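Leucine aminopeptidase (Legionella pneumophila, PDB 5GNE) probably removes N-terminal residues from peptides as a zinc-dependent aminopeptidase of peptidase family M28. Local coordinates at residues A[277-282]-A[302-307]; A[18-23]-A[36-41]; A[143-148]-A[155-160]. All coordinates share one frame; numbering follows the deposited sequence.

Contact 1 of 3, residues A[277-282]-A[302-307]; sequences QTIWLL and VKTPVG
With CG2 of T278 anti to the backbone N (chi1 -59° for OG1) and CG of W280 anti to its own carbonyl carbon (chi1 -74°), these two side chains are brought up against P305 and G307. The T278 methyl is held over the middle of the W280 indole, 3.6 Å above its plane. The same CG2 reaches the carbonyl oxygen of P305, 3.6 Å away, while T278 OG1 is hydrogen-bonded to D276. A chi2 of -87° turns the five-membered side of the indole to G307, so that W280 CD1 lies 3.5 Å from CA of a residue with no side chain to hold it off. I279 and V306 occupy the other face of the strand pair. T304 lies crosswise to I279, its CG2 4.0 Å from I279 CG1, and L281 CD1 meets V306 CG1 at 3.9 Å.

Three backbone bonds fix the register. The N-H of I279 points to P305 O nearly along the C=O axis, G307 N gives to I279 O at 2.9 Å, and L281 N approaches G307 O from above the carbonyl plane at 2.8 Å. Before the strands begin, T304 OG1 adds a weak bond to Q277 O. L281 and V306 both rest on helix 288-302, which links the strands. A parallel pair joined by a helix is the beta-alpha-beta unit, here forming the margin of the mixed sheet of this M28 peptidase.

Contact 2 of 3, residues A[18-23]-A[36-41]; sequences EQLKDK and IAIPID
The helix-on-sheet packing of the N-terminal region brings L20 of helix 14-20 against I36 and I38 of strand 33-38. The leucine divides its two methyls between the isoleucines, which point to the same side of the strand: L20 CD2 lies 3.9 Å from I38 CD1, and L20 CD1 lies 4.3 Å from I36 CD1. I38 is the more closely engaged of the two. Its CG1 is anti to the backbone N (chi1 -167°), which carries CD1 out to the leucine, and the two side chains meet roughly perpendicular to each other. I10 of strand 8-13 touches both isoleucines and adds to the apolar cluster.

Further along, K23 N bonds back to L20 O at 2.9 Å. This turn presents the carbonyl of K23 to the strand, and K23 O comes to 3.4 Å from I38 CG1 and 3.8 Å from P39 CD. These are van der Waals contacts of an oxygen with aliphatic carbons.

The strand belongs to a small antiparallel sheet, in which 33-38 runs between 25-29 and 8-13; I36 and I38 bond through their backbones to I10 and D8, and A37 to R25. The helix connecting strands 8-13 and 25-29 thus packs, through L20, on inner strand 33-38 of the same sheet. Helix 42-55 also reaches this corner, with L48 against L20 and I44 against the K23 side chain. D41 is its N-cap, OD1 accepting from I44 N. The ammonium of K23, at NZ, stops 4.8 Å from D41 OD2, too far for a salt bridge, although the opposite charges would probably attract weakly.

Contact 3 of 3, residues A[143-148]-A[155-160]; sequences QQFDTL and KDVESY
Helix segment 143-148 runs nearly antiparallel to strand 157-160, their axes 9.1 Å apart at 160°, with D146 and S159 placed closest at 7.2 Å between their CA atoms. Two neighbouring helical residues carry the contact, one polar and one aromatic.

D146 reaches across with OD1, which takes the hydroxyl of S159 through its syn lone pair. The separation of 2.5 Å between S159 OG and D146 OD1 is short, and its exact value deserves caution. The serine OG sits between its backbone N and carbonyl carbon (chi1 71°), which turns it to the helix. K142 completes the arrangement from one helical turn earlier: its NZ forms a salt bridge with D146 OD2 and also bonds to S159 OG. One ammonium thus steadies both partners, and its charge would probably help keep the aspartate ionised.

F145, with CG anti to the backbone N, extends to the strand next to this polar group. D146 OD1 lies at the edge of the phenyl ring, in its plane, so the carboxylate oxygen faces the C-H rim. V157 CB also meets the ring edge near the ring plane, 4.0 Å from F145 CE2, and the two side chains run alongside each other with opposed directions. CE2 of F145 also lies 3.5 Å from the carbonyl oxygen of E158, while its CD2 comes to 4.0 Å from CB of S159.

Beyond the two segments, the phenyl ring touches T175 and I177 of strand 170-177 and meets the ring of F220 at about 55°. Helix 132-151 is in this way packed on strands 157-164 and 170-177, the last two at one margin of the large sheet, beside helix 202-221, to which F220 belongs.

In the fold
Along the chain the three contacts follow one another without overlap, in the order contact 2, contact 3, contact 1. Contacts 1 and 3 share the eight-stranded mixed sheet but sit on its opposite margins, at outermost strands 306-309 and 157-164, with centres 31 Å apart. Contact 2 belongs to the separate four-stranded antiparallel sheet near the N-terminus; its centre is 39 Å from that of contact 1 and 41 Å from that of contact 3, on the other side of the chain's centre from the latter. None touches another. All are architectural: even the I279 side chain of contact 1 remains about 12 Å from that of zinc ligand D266.

Contact 1 of 3, residues A[277-282]-A[302-307]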
ATOM      1  N   GLN A 277      21.653  -2.807   1.154  1.00 78.84           N
ATOM      2  CA  GLN A 277      20.925  -4.099   1.343  1.00 77.43           C
ATOM      3  C   GLN A 277      20.117  -4.347   2.612  1.00 75.33           C
ATOM      4  O   GLN A 277      19.459  -5.368   2.711  1.00 81.93           O
ATOM      5  CB  GLN A 277      21.902  -5.274   1.168  1.00 76.60           C
ATOM      6  CG  GLN A 277      21.522  -6.349   0.184  1.00 84.97           C
ATOM      7  CD  GLN A 277      22.694  -7.163  -0.281  1.00 93.87           C
ATOM      8  OE1 GLN A 277      22.539  -8.338  -0.668  1.00103.86           O
ATOM      9  NE2 GLN A 277      23.779  -6.448  -0.582  1.00 97.25           N
ATOM     10  N   THR A 278      20.105  -3.415   3.552  1.00 82.52           N
ATOM     11  CA  THR A 278      19.197  -3.527   4.697  1.00 74.95           C
ATOM     12  C   THR A 278      17.755  -3.291   4.273  1.00 66.38           C
ATOM     13  O   THR A 278      17.479  -2.408   3.471  1.00 66.61           O
ATOM     14  CB  THR A 278      19.559  -2.520   5.838  1.00 62.78           C
ATOM     15  OG1 THR A 278      20.909  -2.750   6.285  1.00 72.10           O
ATOM     16  CG2 THR A 278      18.614  -2.689   7.011  1.00 53.51           C
ATOM     17  N   ILE A 279      16.836  -4.108   4.768  1.00 70.42           N
ATOM     18  CA  ILE A 279      15.420  -3.791   4.607  1.00 63.80           C
ATOM     19  C   ILE A 279      14.812  -3.447   5.974  1.00 56.17           C
ATOM     20  O   ILE A 279      15.061  -4.121   6.971  1.00 54.62           O
ATOM     21  CB  ILE A 279      14.671  -4.930   3.913  1.00 54.89           C
ATOM     22  CG1 ILE A 279      15.203  -5.055   2.478  1.00 55.79           C
ATOM     23  CG2 ILE A 279      13.175  -4.653   3.893  1.00 48.19           C
ATOM     24  CD1 ILE A 279      14.603  -6.188   1.647  1.00 53.53           C
ATOM     25  N   TRP A 280      14.010  -2.392   6.007  1.00 55.34           N
ATOM     26  CA  TRP A 280      13.461  -1.874   7.258  1.00 57.05           C
ATOM     27  C   TRP A 280      11.982  -2.234   7.422  1.00 60.89           C
ATOM     28  O   TRP A 280      11.186  -2.081   6.498  1.00 56.96           O
ATOM     29  CB  TRP A 280      13.642  -0.347   7.312  1.00 52.40           C
ATOM     30  CG  TRP A 280      15.061   0.085   7.571  1.00 53.14           C
ATOM     31  CD1 TRP A 280      15.649   0.248   8.779  1.00 47.20           C
ATOM     32  CD2 TRP A 280      16.077   0.349   6.586  1.00 56.71           C
ATOM     33  NE1 TRP A 280      16.965   0.633   8.617  1.00 65.87           N
ATOM     34  CE2 TRP A 280      17.252   0.685   7.281  1.00 62.35           C
ATOM     35  CE3 TRP A 280      16.100   0.332   5.189  1.00 62.30           C
ATOM     36  CZ2 TRP A 280      18.441   1.023   6.624  1.00 66.45           C
ATOM     37  CZ3 TRP A 280      17.288   0.658   4.536  1.00 71.85           C
ATOM     38  CH2 TRP A 280      18.438   1.001   5.255  1.00 73.46           C
ATOM     39  N   LEU A 281      11.632  -2.700   8.616  1.00 59.00           N
ATOM     40  CA  LEU A 281      10.255  -3.007   8.963  1.00 51.97           C
ATOM     41  C   LEU A 281       9.709  -1.884   9.810  1.00 63.04           C
ATOM     42  O   LEU A 281      10.443  -1.324  10.636  1.00 65.96           O
ATOM     43  CB  LEU A 281      10.171  -4.323   9.736  1.00 48.77           C
ATOM     44  CG  LEU A 281      10.702  -5.548   8.992  1.00 52.04           C
ATOM     45  CD1 LEU A 281      10.591  -6.790   9.853  1.00 49.58           C
ATOM     46  CD2 LEU A 281       9.955  -5.733   7.672  1.00 47.15           C
ATOM     47  N   LEU A 282       8.419  -1.589   9.649  1.00 61.35           N
ATOM     48  CA  LEU A 282       7.801  -0.500  10.396  1.00 58.01           C
ATOM     49  C   LEU A 282       7.277  -1.048  11.685  1.00 57.54           C
ATOM     50  O   LEU A 282       6.820  -2.182  11.713  1.00 63.78           O
ATOM     51  CB  LEU A 282       6.676   0.137   9.605  1.00 63.92           C
ATOM     52  CG  LEU A 282       7.183   1.263   8.709  1.00 78.63           C
ATOM     53  CD1 LEU A 282       7.741   0.737   7.389  1.00 71.17           C
ATOM     54  CD2 LEU A 282       6.095   2.287   8.492  1.00 86.18           C
ATOM     55  N   VAL A 302      15.711 -14.307   2.669  1.00 51.35           N
ATOM     56  CA  VAL A 302      16.247 -13.234   1.846  1.00 46.49           C
ATOM     57  C   VAL A 302      17.703 -12.990   2.240  1.00 59.69           C
ATOM     58  O   VAL A 302      18.469 -12.383   1.484  1.00 59.45           O
ATOM     59  CB  VAL A 302      15.414 -11.950   1.961  1.00 51.03           C
ATOM     60  CG1 VAL A 302      15.819 -10.953   0.883  1.00 44.52           C
ATOM     61  CG2 VAL A 302      13.947 -12.272   1.784  1.00 51.89           C
ATOM     62  N   LYS A 303      18.067 -13.489   3.421  1.00 68.12           N
ATOM     63  CA  LYS A 303      19.398 -13.316   4.019  1.00 70.07           C
ATOM     64  C   LYS A 303      19.832 -11.857   3.944  1.00 77.19           C
ATOM     65  O   LYS A 303      20.868 -11.514   3.385  1.00 81.15           O
ATOM     66  CB  LYS A 303      20.395 -14.233   3.306  1.00 65.79           C
ATOM     67  CG  LYS A 303      19.955 -15.716   3.340  1.00 74.57           C
ATOM     68  CD  LYS A 303      20.607 -16.541   4.444  1.00 92.68           C
ATOM     69  CE  LYS A 303      20.629 -18.035   4.092  1.00 98.25           C
ATOM     70  NZ  LYS A 303      20.702 -18.932   5.291  1.00 98.96           N
ATOM     71  N   THR A 304      19.008 -11.002   4.531  1.00 79.89           N
ATOM     72  CA  THR A 304      19.228  -9.564   4.556  1.00 77.40           C
ATOM     73  C   THR A 304      19.281  -9.055   5.995  1.00 68.91           C
ATOM     74  O   THR A 304      18.670  -9.650   6.882  1.00 63.88           O
ATOM     75  CB  THR A 304      18.082  -8.861   3.740  1.00 74.79           C
ATOM     76  OG1 THR A 304      18.490  -8.676   2.378  1.00 78.47           O
ATOM     77  CG2 THR A 304      17.691  -7.539   4.305  1.00 76.22           C
ATOM     78  N   PRO A 305      20.083  -8.011   6.258  1.00 64.05           N
ATOM     79  CA  PRO A 305      19.997  -7.411   7.596  1.00 60.55           C
ATOM     80  C   PRO A 305      18.608  -6.825   7.808  1.00 62.90           C
ATOM     81  O   PRO A 305      18.046  -6.219   6.890  1.00 61.70           O
ATOM     82  CB  PRO A 305      21.061  -6.309   7.584  1.00 53.96           C
ATOM     83  CG  PRO A 305      21.883  -6.561   6.403  1.00 57.51           C
ATOM     84  CD  PRO A 305      21.080  -7.337   5.411  1.00 59.40           C
ATOM     85  N   VAL A 306      18.048  -7.007   8.993  1.00 66.12           N
ATOM     86  CA  VAL A 306      16.710  -6.495   9.270  1.00 57.32           C
ATOM     87  C   VAL A 306      16.760  -5.233  10.113  1.00 59.99           C
ATOM     88  O   VAL A 306      17.170  -5.284  11.269  1.00 69.81           O
ATOM     89  CB  VAL A 306      15.876  -7.512  10.015  1.00 51.85           C
ATOM     90  CG1 VAL A 306      14.486  -6.941  10.290  1.00 60.37           C
ATOM     91  CG2 VAL A 306      15.807  -8.811   9.232  1.00 50.26           C
ATOM     92  N   GLY A 307      16.374  -4.101   9.534  1.00 62.48           N
ATOM     93  CA  GLY A 307      16.218  -2.869  10.295  1.00 55.68           C
ATOM     94  C   GLY A 307      14.790  -2.525  10.712  1.00 58.61           C
ATOM     95  O   GLY A 307      13.826  -3.192  10.323  1.00 66.30           O
TER

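Contact 2 of 3, residues A[18-23]-A[36-41]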
ATOM      1  N   GLU A  18      -3.534  23.634  12.777  1.00 49.74           N
ATOM      2  CA  GLU A  18      -3.225  25.043  12.997  1.00 51.31           C
ATOM      3  C   GLU A  18      -2.821  25.733  11.700  1.00 48.15           C
ATOM      4  O   GLU A  18      -3.019  26.936  11.553  1.00 56.69           O
ATOM      5  CB  GLU A  18      -2.129  25.206  14.053  1.00 39.99           C
ATOM      6  CG  GLU A  18      -2.571  24.693  15.414  1.00 42.18           C
ATOM      7  CD  GLU A  18      -3.708  25.517  16.015  1.00 50.66           C
ATOM      8  OE1 GLU A  18      -3.754  26.732  15.763  1.00 63.30           O
ATOM      9  OE2 GLU A  18      -4.547  24.959  16.746  1.00 52.23           O
ATOM     10  N   GLN A  19      -2.273  24.970  10.757  1.00 45.12           N
ATOM     11  CA  GLN A  19      -1.978  25.494   9.419  1.00 46.47           C
ATOM     12  C   GLN A  19      -3.225  25.595   8.518  1.00 56.39           C
ATOM     13  O   GLN A  19      -3.173  26.191   7.443  1.00 69.79           O
ATOM     14  CB  GLN A  19      -0.933  24.609   8.716  1.00 51.80           C
ATOM     15  CG  GLN A  19       0.411  24.497   9.434  1.00 63.75           C
ATOM     16  CD  GLN A  19       0.993  25.847   9.776  1.00 69.30           C
ATOM     17  OE1 GLN A  19       1.045  26.743   8.933  1.00 74.62           O
ATOM     18  NE2 GLN A  19       1.375  26.023  11.038  1.00 65.98           N
ATOM     19  N   LEU A  20      -4.334  24.993   8.931  1.00 48.71           N
ATOM     20  CA  LEU A  20      -5.514  24.908   8.066  1.00 52.28           C
ATOM     21  C   LEU A  20      -6.739  25.585   8.660  1.00 54.21           C
ATOM     22  O   LEU A  20      -7.789  25.641   8.011  1.00 60.57           O
ATOM     23  CB  LEU A  20      -5.864  23.447   7.752  1.00 49.41           C
ATOM     24  CG  LEU A  20      -4.853  22.697   6.899  1.00 46.94           C
ATOM     25  CD1 LEU A  20      -5.212  21.226   6.846  1.00 42.90           C
ATOM     26  CD2 LEU A  20      -4.806  23.298   5.518  1.00 46.44           C
ATOM     27  N   LYS A  21      -6.616  25.985   9.923  1.00 54.20           N
ATOM     28  CA  LYS A  21      -7.692  26.572  10.727  1.00 50.69           C
ATOM     29  C   LYS A  21      -8.637  27.477   9.963  1.00 56.73           C
ATOM     30  O   LYS A  21      -9.848  27.316  10.017  1.00 56.04           O
ATOM     31  CB  LYS A  21      -7.083  27.389  11.866  1.00 59.69           C
ATOM     32  CG  LYS A  21      -7.502  26.969  13.247  1.00 65.98           C
ATOM     33  CD  LYS A  21      -7.174  28.056  14.263  1.00 69.68           C
ATOM     34  CE  LYS A  21      -5.749  28.539  14.125  1.00 74.50           C
ATOM     35  NZ  LYS A  21      -5.367  29.384  15.293  1.00 85.98           N
ATOM     36  N   ASP A  22      -8.062  28.460   9.283  1.00 65.00           N
ATOM     37  CA  ASP A  22      -8.840  29.523   8.668  1.00 61.08           C
ATOM     38  C   ASP A  22      -9.654  29.035   7.484  1.00 56.44           C
ATOM     39  O   ASP A  22     -10.596  29.708   7.069  1.00 56.59           O
ATOM     40  CB  ASP A  22      -7.928  30.695   8.298  1.00 69.24           C
ATOM     41  CG  ASP A  22      -7.380  31.408   9.535  1.00 80.36           C
ATOM     42  OD1 ASP A  22      -8.045  31.359  10.596  1.00 78.19           O
ATOM     43  OD2 ASP A  22      -6.278  31.990   9.466  1.00 90.58           O
ATOM     44  N   LYS A  23      -9.297  27.882   6.929  1.00 58.53           N
ATOM     45  CA  LYS A  23     -10.057  27.351   5.802  1.00 57.16           C
ATOM     46  C   LYS A  23     -10.906  26.132   6.191  1.00 60.01           C
ATOM     47  O   LYS A  23     -11.636  25.585   5.371  1.00 65.82           O
ATOM     48  CB  LYS A  23      -9.124  27.012   4.639  1.00 59.53           C
ATOM     49  CG  LYS A  23      -8.213  28.159   4.194  1.00 66.20           C
ATOM     50  CD  LYS A  23      -7.987  28.108   2.681  1.00 84.16           C
ATOM     51  CE  LYS A  23      -6.970  29.134   2.164  1.00 85.75           C
ATOM     52  NZ  LYS A  23      -6.308  28.664   0.891  1.00 83.20           N
ATOM     53  N   ILE A  36     -11.933  17.391  10.729  1.00 33.19           N
ATOM     54  CA  ILE A  36     -12.353  18.644  10.114  1.00 33.60           C
ATOM     55  C   ILE A  36     -13.034  18.489   8.769  1.00 39.28           C
ATOM     56  O   ILE A  36     -12.922  17.473   8.087  1.00 37.90           O
ATOM     57  CB  ILE A  36     -11.161  19.608   9.911  1.00 31.00           C
ATOM     58  CG1 ILE A  36     -10.127  18.997   8.969  1.00 37.30           C
ATOM     59  CG2 ILE A  36     -10.520  19.975  11.243  1.00 30.73           C
ATOM     60  CD1 ILE A  36      -8.989  19.994   8.560  1.00 37.84           C
ATOM     61  N   ALA A  37     -13.752  19.537   8.397  1.00 35.97           N
ATOM     62  CA  ALA A  37     -14.303  19.634   7.065  1.00 37.41           C
ATOM     63  C   ALA A  37     -13.607  20.783   6.357  1.00 45.68           C
ATOM     64  O   ALA A  37     -13.525  21.898   6.878  1.00 48.34           O
ATOM     65  CB  ALA A  37     -15.814  19.850   7.118  1.00 33.79           C
ATOM     66  N   ILE A  38     -13.095  20.499   5.169  1.00 42.14           N
ATOM     67  CA  ILE A  38     -12.302  21.468   4.445  1.00 43.61           C
ATOM     68  C   ILE A  38     -12.394  21.104   2.968  1.00 50.82           C
ATOM     69  O   ILE A  38     -12.298  19.936   2.593  1.00 56.89           O
ATOM     70  CB  ILE A  38     -10.812  21.504   4.940  1.00 45.95           C
ATOM     71  CG1 ILE A  38     -10.085  22.741   4.393  1.00 48.73           C
ATOM     72  CG2 ILE A  38     -10.043  20.217   4.589  1.00 32.18           C
ATOM     73  CD1 ILE A  38      -8.641  22.820   4.820  1.00 54.46           C
ATOM     74  N   PRO A  39     -12.644  22.101   2.121  1.00 47.19           N
ATOM     75  CA  PRO A  39     -12.711  21.760   0.708  1.00 52.84           C
ATOM     76  C   PRO A  39     -11.302  21.801   0.151  1.00 52.67           C
ATOM     77  O   PRO A  39     -10.718  22.873  -0.002  1.00 60.08           O
ATOM     78  CB  PRO A  39     -13.627  22.841   0.130  1.00 51.56           C
ATOM     79  CG  PRO A  39     -13.555  23.994   1.128  1.00 52.14           C
ATOM     80  CD  PRO A  39     -12.780  23.549   2.337  1.00 48.35           C
ATOM     81  N   ILE A  40     -10.746  20.625  -0.105  1.00 51.24           N
ATOM     82  CA  ILE A  40      -9.383  20.517  -0.587  1.00 53.75           C
ATOM     83  C   ILE A  40      -9.270  20.989  -2.040  1.00 54.78           C
ATOM     84  O   ILE A  40      -9.767  20.335  -2.954  1.00 57.84           O
ATOM     85  CB  ILE A  40      -8.883  19.077  -0.477  1.00 53.63           C
ATOM     86  CG1 ILE A  40      -8.961  18.619   0.979  1.00 45.61           C
ATOM     87  CG2 ILE A  40      -7.442  18.965  -1.044  1.00 50.07           C
ATOM     88  CD1 ILE A  40      -8.615  17.158   1.189  1.00 48.27           C
ATOM     89  N   ASP A  41      -8.646  22.142  -2.229  1.00 52.17           N
ATOM     90  CA  ASP A  41      -8.392  22.693  -3.550  1.00 61.39           C
ATOM     91  C   ASP A  41      -6.889  22.513  -3.689  1.00 65.74           C
ATOM     92  O   ASP A  41      -6.297  21.930  -2.792  1.00 67.06           O
ATOM     93  CB  ASP A  41      -8.860  24.150  -3.650  1.00 70.34           C
ATOM     94  CG  ASP A  41      -8.288  25.037  -2.546  1.00 81.01           C
ATOM     95  OD1 ASP A  41      -7.379  24.590  -1.816  1.00 87.32           O
ATOM     96  OD2 ASP A  41      -8.752  26.189  -2.403  1.00 84.57           O
TER

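Contact 3 of 3, residues A[143-148]-A[155-160]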
ATOM      1  N   GLN A 143      -5.321  -5.237 -16.546  1.00 52.45           N
ATOM      2  CA  GLN A 143      -5.102  -6.001 -17.758  1.00 57.94           C
ATOM      3  C   GLN A 143      -3.830  -6.849 -17.671  1.00 56.56           C
ATOM      4  O   GLN A 143      -3.796  -7.958 -18.209  1.00 54.82           O
ATOM      5  CB  GLN A 143      -5.079  -5.050 -18.947  1.00 62.78           C
ATOM      6  CG  GLN A 143      -4.341  -5.542 -20.144  1.00 83.97           C
ATOM      7  CD  GLN A 143      -4.155  -4.430 -21.135  1.00112.06           C
ATOM      8  OE1 GLN A 143      -5.125  -3.927 -21.702  1.00124.70           O
ATOM      9  NE2 GLN A 143      -2.911  -3.996 -21.315  1.00118.48           N
ATOM     10  N   GLN A 144      -2.796  -6.348 -16.988  1.00 56.78           N
ATOM     11  CA  GLN A 144      -1.585  -7.157 -16.755  1.00 53.00           C
ATOM     12  C   GLN A 144      -1.920  -8.424 -15.967  1.00 51.90           C
ATOM     13  O   GLN A 144      -1.356  -9.488 -16.204  1.00 53.20           O
ATOM     14  CB  GLN A 144      -0.510  -6.377 -16.000  1.00 46.01           C
ATOM     15  CG  GLN A 144       0.035  -5.171 -16.711  1.00 51.78           C
ATOM     16  CD  GLN A 144       0.723  -5.524 -18.009  1.00 62.69           C
ATOM     17  OE1 GLN A 144       0.234  -5.180 -19.081  1.00 68.17           O
ATOM     18  NE2 GLN A 144       1.857  -6.218 -17.923  1.00 57.88           N
ATOM     19  N   PHE A 145      -2.856  -8.307 -15.035  1.00 50.38           N
ATOM     20  CA  PHE A 145      -3.256  -9.466 -14.256  1.00 54.90           C
ATOM     21  C   PHE A 145      -4.079 -10.404 -15.127  1.00 61.35           C
ATOM     22  O   PHE A 145      -3.761 -11.588 -15.236  1.00 64.92           O
ATOM     23  CB  PHE A 145      -4.066  -9.056 -13.019  1.00 40.45           C
ATOM     24  CG  PHE A 145      -4.525 -10.225 -12.186  1.00 42.67           C
ATOM     25  CD1 PHE A 145      -3.713 -10.736 -11.184  1.00 36.22           C
ATOM     26  CD2 PHE A 145      -5.761 -10.830 -12.416  1.00 48.02           C
ATOM     27  CE1 PHE A 145      -4.134 -11.829 -10.416  1.00 50.69           C
ATOM     28  CE2 PHE A 145      -6.186 -11.918 -11.654  1.00 45.17           C
ATOM     29  CZ  PHE A 145      -5.371 -12.418 -10.659  1.00 50.53           C
ATOM     30  N   ASP A 146      -5.120  -9.865 -15.757  1.00 60.61           N
ATOM     31  CA  ASP A 146      -5.997 -10.651 -16.621  1.00 57.25           C
ATOM     32  C   ASP A 146      -5.207 -11.419 -17.675  1.00 62.28           C
ATOM     33  O   ASP A 146      -5.431 -12.621 -17.889  1.00 59.96           O
ATOM     34  CB  ASP A 146      -7.028  -9.748 -17.304  1.00 64.00           C
ATOM     35  CG  ASP A 146      -7.890  -8.993 -16.324  1.00 71.44           C
ATOM     36  OD1 ASP A 146      -8.052  -9.467 -15.176  1.00 67.44           O
ATOM     37  OD2 ASP A 146      -8.401  -7.916 -16.705  1.00 84.78           O
ATOM     38  N   THR A 147      -4.284 -10.717 -18.329  1.00 57.66           N
ATOM     39  CA  THR A 147      -3.443 -11.321 -19.349  1.00 59.05           C
ATOM     40  C   THR A 147      -2.657 -12.494 -18.770  1.00 62.04           C
ATOM     41  O   THR A 147      -2.664 -13.597 -19.331  1.00 66.06           O
ATOM     42  CB  THR A 147      -2.469 -10.303 -19.970  1.00 62.82           C
ATOM     43  OG1 THR A 147      -3.199  -9.335 -20.739  1.00 56.72           O
ATOM     44  CG2 THR A 147      -1.470 -11.022 -20.880  1.00 53.62           C
ATOM     45  N   LEU A 148      -1.968 -12.249 -17.658  1.00 54.73           N
ATOM     46  CA  LEU A 148      -1.190 -13.291 -16.995  1.00 57.45           C
ATOM     47  C   LEU A 148      -2.026 -14.526 -16.668  1.00 55.42           C
ATOM     48  O   LEU A 148      -1.608 -15.659 -16.919  1.00 52.01           O
ATOM     49  CB  LEU A 148      -0.590 -12.747 -15.696  1.00 56.78           C
ATOM     50  CG  LEU A 148       0.719 -11.972 -15.788  1.00 54.85           C
ATOM     51  CD1 LEU A 148       1.116 -11.447 -14.415  1.00 57.49           C
ATOM     52  CD2 LEU A 148       1.807 -12.843 -16.365  1.00 46.10           C
ATOM     53  N   LYS A 155      -8.167 -20.232 -14.363  1.00 63.81           N
ATOM     54  CA  LYS A 155      -9.566 -19.785 -14.360  1.00 71.98           C
ATOM     55  C   LYS A 155      -9.956 -19.428 -12.952  1.00 66.77           C
ATOM     56  O   LYS A 155     -11.025 -18.889 -12.668  1.00 77.50           O
ATOM     57  CB  LYS A 155     -10.490 -20.884 -14.893  1.00 71.58           C
ATOM     58  CG  LYS A 155     -10.174 -21.335 -16.308  1.00 77.69           C
ATOM     59  CD  LYS A 155     -10.502 -20.252 -17.318  1.00 83.30           C
ATOM     60  CE  LYS A 155     -10.289 -20.733 -18.753  1.00 92.56           C
ATOM     61  NZ  LYS A 155      -8.846 -20.919 -19.090  1.00 95.47           N
ATOM     62  N   ASP A 156      -8.996 -19.699 -12.093  1.00 65.62           N
ATOM     63  CA  ASP A 156      -9.103 -19.762 -10.653  1.00 68.67           C
ATOM     64  C   ASP A 156      -9.065 -18.351 -10.023  1.00 77.69           C
ATOM     65  O   ASP A 156      -8.760 -18.186  -8.843  1.00 79.56           O
ATOM     66  CB  ASP A 156      -7.937 -20.624 -10.170  1.00 62.94           C
ATOM     67  CG  ASP A 156      -8.064 -21.036  -8.752  1.00 79.94           C
ATOM     68  OD1 ASP A 156      -9.171 -20.902  -8.197  1.00 93.17           O
ATOM     69  OD2 ASP A 156      -7.041 -21.470  -8.182  1.00 85.13           O
ATOM     70  N   VAL A 157      -9.397 -17.341 -10.823  1.00 71.80           N
ATOM     71  CA  VAL A 157      -9.030 -15.961 -10.549  1.00 51.56           C
ATOM     72  C   VAL A 157     -10.206 -14.995 -10.606  1.00 54.59           C
ATOM     73  O   VAL A 157     -11.319 -15.362 -10.976  1.00 59.34           O
ATOM     74  CB  VAL A 157      -7.976 -15.454 -11.549  1.00 50.23           C
ATOM     75  CG1 VAL A 157      -6.731 -16.282 -11.456  1.00 46.37           C
ATOM     76  CG2 VAL A 157      -8.535 -15.503 -12.971  1.00 41.30           C
ATOM     77  N   GLU A 158      -9.947 -13.760 -10.189  1.00 54.17           N
ATOM     78  CA  GLU A 158     -10.922 -12.691 -10.298  1.00 50.64           C
ATOM     79  C   GLU A 158     -10.179 -11.356 -10.353  1.00 55.33           C
ATOM     80  O   GLU A 158      -9.060 -11.243  -9.817  1.00 58.54           O
ATOM     81  CB  GLU A 158     -11.864 -12.759  -9.113  1.00 62.54           C
ATOM     82  CG  GLU A 158     -13.275 -12.316  -9.359  1.00 90.70           C
ATOM     83  CD  GLU A 158     -14.116 -12.478  -8.103  1.00108.46           C
ATOM     84  OE1 GLU A 158     -13.676 -13.216  -7.185  1.00100.98           O
ATOM     85  OE2 GLU A 158     -15.225 -11.901  -8.046  1.00121.66           O
ATOM     86  N   SER A 159     -10.739 -10.374 -11.057  1.00 53.39           N
ATOM     87  CA  SER A 159     -10.216  -9.001 -11.002  1.00 53.48           C
ATOM     88  C   SER A 159     -11.346  -7.995 -11.172  1.00 53.76           C
ATOM     89  O   SER A 159     -12.192  -8.154 -12.037  1.00 60.60           O
ATOM     90  CB  SER A 159      -9.122  -8.770 -12.051  1.00 45.83           C
ATOM     91  OG  SER A 159      -9.655  -8.735 -13.362  1.00 52.62           O
ATOM     92  N   TYR A 160     -11.370  -6.966 -10.331  1.00 58.79           N
ATOM     93  CA  TYR A 160     -12.381  -5.918 -10.448  1.00 47.96           C
ATOM     94  C   TYR A 160     -11.901  -4.565  -9.990  1.00 49.60           C
ATOM     95  O   TYR A 160     -10.992  -4.461  -9.174  1.00 52.05           O
ATOM     96  CB  TYR A 160     -13.632  -6.293  -9.674  1.00 42.18           C
ATOM     97  CG  TYR A 160     -13.380  -6.784  -8.276  1.00 44.90           C
ATOM     98  CD1 TYR A 160     -12.993  -8.103  -8.044  1.00 48.45           C
ATOM     99  CD2 TYR A 160     -13.547  -5.950  -7.179  1.00 43.71           C
ATOM    100  CE1 TYR A 160     -12.778  -8.570  -6.752  1.00 47.70           C
ATOM    101  CE2 TYR A 160     -13.340  -6.411  -5.890  1.00 38.54           C
ATOM    102  CZ  TYR A 160     -12.960  -7.718  -5.676  1.00 45.46           C
ATOM    103  OH  TYR A 160     -12.754  -8.183  -4.392  1.00 50.12           O
TER